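PDB 2XSG: CCMAN5 from Cellulosimicrobium cellulans, which probably hydrolyses alpha-mannosidic linkages as a calcium-containing glycoside hydrolase of family GH92, and has been used to enable mannose-6-phosphate modification of yeast-produced human lysosomal enzymes. Local coordinates for residues S73-G86 and T156-R170. Residues are numbered along the deposited sequence; the frame is centred on the assembly and turned at random.
Sequences SGGGGDLLVVPTSG and TPSLVVDLETNNTSR
L79 and L163 lie side by side, with L79 CG 3.9 Å from L163 CD1. L79 CD2 reaches V161 CG1 on the same side. Further along this face, L159 leans over P83, its CD2 3.8 Å from P83 CB. L159 CG sits beside the backbone N (chi1 -63°), which brings CD2 close to the proline. Y149 of strand 144-150 packs on P83 and L159. The other face carries V82 against V160, and L80 with its CB and CD2 beside T165 OG1.

Strands 80-84 and 158-162 form an antiparallel pair in the N-terminal beta domain of the GH92 fold. L80, V82 and T84 pair with D162, V160 and S158 through backbone hydrogen bonds, the one from S158 N to T84 O being weak.

Beyond the strands the contact turns polar. R170 NH1 and NH2 both grip D78 OD2, at 2.9 and 2.7 Å, in nearly coplanar groups. N166 ND2 meets the same oxygen from above the carboxylate plane, while D78 OD1 bonds Y200 and T65. R170 NE and NH2 also both donate to L163 O, NE at 2.7 Å. A leucine in place of R170 would probably leave D78 without its charged mate and L163 O without its two guanidinium donors. N167 ND2 donates to G75 O (2.9 Å), N167 N to G76 O, and S73 OG to N167 O (2.7 Å). N167 OD1 accepts a hydrogen bond from R42.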
# COMPACT_ATOMS: atom_id res chain seq x y z
N SER A 73 10.09 9.59 6.31
CA SER A 73 11.37 8.88 6.16
C SER A 73 11.15 7.37 6.28
O SER A 73 12.07 6.61 6.56
CB SER A 73 12.41 9.42 7.17
OG SER A 73 12.00 9.21 8.51
N GLY A 74 9.90 6.94 6.07
CA GLY A 74 9.54 5.53 6.17
C GLY A 74 9.29 5.07 7.59
O GLY A 74 9.76 5.69 8.54
N GLY A 75 8.55 3.97 7.73
CA GLY A 75 8.26 3.36 9.02
C GLY A 75 8.92 2.01 9.21
O GLY A 75 9.49 1.43 8.27
N GLY A 76 8.84 1.50 10.44
CA GLY A 76 9.55 0.25 10.78
C GLY A 76 11.06 0.40 10.63
O GLY A 76 11.63 1.42 11.05
N GLY A 77 11.70 -0.60 10.01
CA GLY A 77 13.17 -0.61 9.87
C GLY A 77 13.88 -1.09 11.14
O GLY A 77 15.06 -0.82 11.33
N ASP A 78 13.14 -1.81 11.99
CA ASP A 78 13.66 -2.33 13.27
C ASP A 78 14.52 -3.57 13.09
O ASP A 78 14.30 -4.36 12.16
CB ASP A 78 12.51 -2.73 14.21
CG ASP A 78 11.62 -1.56 14.61
OD1 ASP A 78 10.43 -1.53 14.19
OD2 ASP A 78 12.12 -0.68 15.33
N LEU A 79 15.46 -3.74 14.03
CA LEU A 79 16.23 -4.96 14.20
C LEU A 79 17.21 -5.16 13.04
O LEU A 79 16.96 -5.98 12.15
CB LEU A 79 15.31 -6.17 14.37
CG LEU A 79 15.74 -7.32 15.29
CD1 LEU A 79 14.52 -8.12 15.75
CD2 LEU A 79 16.76 -8.24 14.61
N LEU A 80 18.31 -4.42 13.08
CA LEU A 80 19.29 -4.46 12.02
C LEU A 80 20.33 -5.52 12.32
O LEU A 80 20.99 -5.47 13.36
CB LEU A 80 19.93 -3.07 11.80
CG LEU A 80 21.04 -2.95 10.73
CD1 LEU A 80 20.46 -3.07 9.32
CD2 LEU A 80 21.79 -1.62 10.89
N VAL A 81 20.45 -6.49 11.42
CA VAL A 81 21.46 -7.54 11.52
C VAL A 81 22.57 -7.32 10.47
O VAL A 81 22.30 -7.33 9.28
CB VAL A 81 20.83 -8.94 11.35
CG1 VAL A 81 21.93 -10.05 11.24
CG2 VAL A 81 19.80 -9.24 12.48
N VAL A 82 23.79 -7.11 10.95
CA VAL A 82 24.93 -6.75 10.12
C VAL A 82 26.04 -7.80 10.23
O VAL A 82 26.63 -7.95 11.31
CB VAL A 82 25.53 -5.37 10.54
CG1 VAL A 82 26.72 -4.99 9.65
CG2 VAL A 82 24.48 -4.27 10.50
N PRO A 83 26.34 -8.50 9.12
CA PRO A 83 27.47 -9.44 9.12
C PRO A 83 28.80 -8.70 9.01
O PRO A 83 28.91 -7.73 8.25
CB PRO A 83 27.22 -10.28 7.87
CG PRO A 83 26.55 -9.33 6.93
CD PRO A 83 25.67 -8.48 7.80
N THR A 84 29.80 -9.15 9.76
CA THR A 84 31.11 -8.50 9.76
C THR A 84 32.21 -9.46 10.22
O THR A 84 31.95 -10.38 11.00
CB THR A 84 31.12 -7.23 10.62
OG1 THR A 84 32.37 -6.56 10.46
CG2 THR A 84 30.87 -7.55 12.10
N SER A 85 33.43 -9.24 9.73
CA SER A 85 34.60 -9.98 10.22
C SER A 85 35.38 -9.10 11.18
O SER A 85 36.44 -9.51 11.68
CB SER A 85 35.50 -10.45 9.08
OG SER A 85 34.77 -11.27 8.20
N GLY A 86 34.86 -7.91 11.44
CA GLY A 86 35.47 -7.00 12.41
C GLY A 86 35.15 -7.35 13.85
O GLY A 86 34.35 -8.25 14.11
N THR A 156 36.87 -14.56 11.52
CA THR A 156 36.04 -14.72 12.72
C THR A 156 34.68 -14.06 12.44
O THR A 156 34.55 -12.83 12.52
CB THR A 156 36.68 -14.05 13.96
OG1 THR A 156 38.03 -14.50 14.13
CG2 THR A 156 35.88 -14.36 15.23
N PRO A 157 33.65 -14.87 12.10
CA PRO A 157 32.33 -14.32 11.75
C PRO A 157 31.66 -13.66 12.94
O PRO A 157 31.81 -14.09 14.09
CB PRO A 157 31.52 -15.57 11.34
CG PRO A 157 32.55 -16.62 11.02
CD PRO A 157 33.62 -16.35 12.05
N SER A 158 30.93 -12.59 12.65
CA SER A 158 30.16 -11.93 13.69
C SER A 158 28.89 -11.32 13.09
O SER A 158 28.86 -10.93 11.91
CB SER A 158 31.03 -10.87 14.36
OG SER A 158 30.25 -10.05 15.19
N LEU A 159 27.84 -11.27 13.88
CA LEU A 159 26.63 -10.59 13.48
C LEU A 159 26.31 -9.57 14.56
O LEU A 159 26.24 -9.93 15.73
CB LEU A 159 25.46 -11.57 13.33
CG LEU A 159 25.56 -12.66 12.26
CD1 LEU A 159 24.32 -13.54 12.27
CD2 LEU A 159 25.72 -12.05 10.87
N VAL A 160 26.18 -8.32 14.15
CA VAL A 160 25.75 -7.26 15.05
C VAL A 160 24.23 -7.23 14.97
O VAL A 160 23.68 -7.23 13.85
CB VAL A 160 26.32 -5.90 14.61
CG1 VAL A 160 25.68 -4.77 15.39
CG2 VAL A 160 27.84 -5.88 14.77
N VAL A 161 23.57 -7.23 16.12
CA VAL A 161 22.13 -7.07 16.17
C VAL A 161 21.89 -5.68 16.76
O VAL A 161 22.02 -5.49 17.96
CB VAL A 161 21.45 -8.20 17.00
CG1 VAL A 161 19.93 -8.05 17.01
CG2 VAL A 161 21.85 -9.59 16.49
N ASP A 162 21.58 -4.70 15.90
CA ASP A 162 21.42 -3.31 16.31
C ASP A 162 19.94 -2.99 16.55
O ASP A 162 19.11 -3.00 15.61
CB ASP A 162 22.01 -2.40 15.24
CG ASP A 162 22.21 -0.98 15.70
OD1 ASP A 162 21.39 -0.45 16.49
OD2 ASP A 162 23.20 -0.36 15.29
N LEU A 163 19.60 -2.69 17.80
CA LEU A 163 18.20 -2.49 18.18
C LEU A 163 17.79 -1.03 18.24
O LEU A 163 16.68 -0.70 18.65
CB LEU A 163 17.89 -3.19 19.50
CG LEU A 163 17.77 -4.72 19.50
CD1 LEU A 163 16.92 -5.23 18.32
CD2 LEU A 163 19.11 -5.35 19.44
N GLU A 164 18.70 -0.14 17.83
CA GLU A 164 18.36 1.28 17.78
C GLU A 164 17.75 1.65 16.42
O GLU A 164 16.85 2.47 16.36
CB GLU A 164 19.59 2.14 18.08
CG GLU A 164 19.26 3.62 18.35
CD GLU A 164 19.09 4.43 17.07
OE1 GLU A 164 19.54 3.99 15.99
OE2 GLU A 164 18.48 5.53 17.13
N THR A 165 18.26 1.03 15.34
CA THR A 165 17.88 1.34 13.95
C THR A 165 16.36 1.41 13.76
O THR A 165 15.64 0.47 14.13
CB THR A 165 18.48 0.32 12.96
OG1 THR A 165 19.87 0.13 13.23
CG2 THR A 165 18.30 0.76 11.50
N ASN A 166 15.89 2.54 13.25
CA ASN A 166 14.49 2.70 12.84
C ASN A 166 14.41 3.72 11.72
O ASN A 166 15.19 4.67 11.71
CB ASN A 166 13.63 3.15 14.03
CG ASN A 166 12.15 3.12 13.72
OD1 ASN A 166 11.62 4.07 13.14
ND2 ASN A 166 11.47 2.05 14.12
N ASN A 167 13.46 3.53 10.81
CA ASN A 167 13.26 4.44 9.68
C ASN A 167 12.83 5.85 10.05
O ASN A 167 13.06 6.80 9.30
CB ASN A 167 12.32 3.83 8.62
CG ASN A 167 12.99 2.70 7.85
OD1 ASN A 167 14.21 2.71 7.65
ND2 ASN A 167 12.22 1.72 7.44
N THR A 168 12.22 5.98 11.23
CA THR A 168 11.78 7.28 11.72
C THR A 168 12.20 7.57 13.16
O THR A 168 12.81 8.59 13.41
CB THR A 168 10.26 7.46 11.57
OG1 THR A 168 9.93 7.55 10.18
CG2 THR A 168 9.78 8.73 12.28
N SER A 169 11.87 6.69 14.10
CA SER A 169 12.12 7.02 15.50
C SER A 169 12.08 5.80 16.39
O SER A 169 11.05 5.11 16.47
CB SER A 169 11.10 8.07 16.00
OG SER A 169 11.26 8.33 17.39
N ARG A 170 13.20 5.55 17.05
CA ARG A 170 13.31 4.53 18.07
C ARG A 170 12.86 5.12 19.40
O ARG A 170 13.39 6.15 19.84
CB ARG A 170 14.75 4.00 18.14
CG ARG A 170 15.15 3.28 19.45
CD ARG A 170 14.30 2.01 19.73
NE ARG A 170 14.61 0.96 18.77
CZ ARG A 170 13.78 0.51 17.84
NH1 ARG A 170 12.52 0.94 17.76
NH2 ARG A 170 14.19 -0.42 17.00
O HOH W 1 8.83 9.87 9.09
O HOH W 2 9.00 3.64 12.44
O HOH W 3 16.40 -1.80 15.56
O HOH W 4 37.84 -11.84 11.40
O HOH W 5 32.18 -7.91 16.04
O HOH W 6 34.45 -10.99 14.13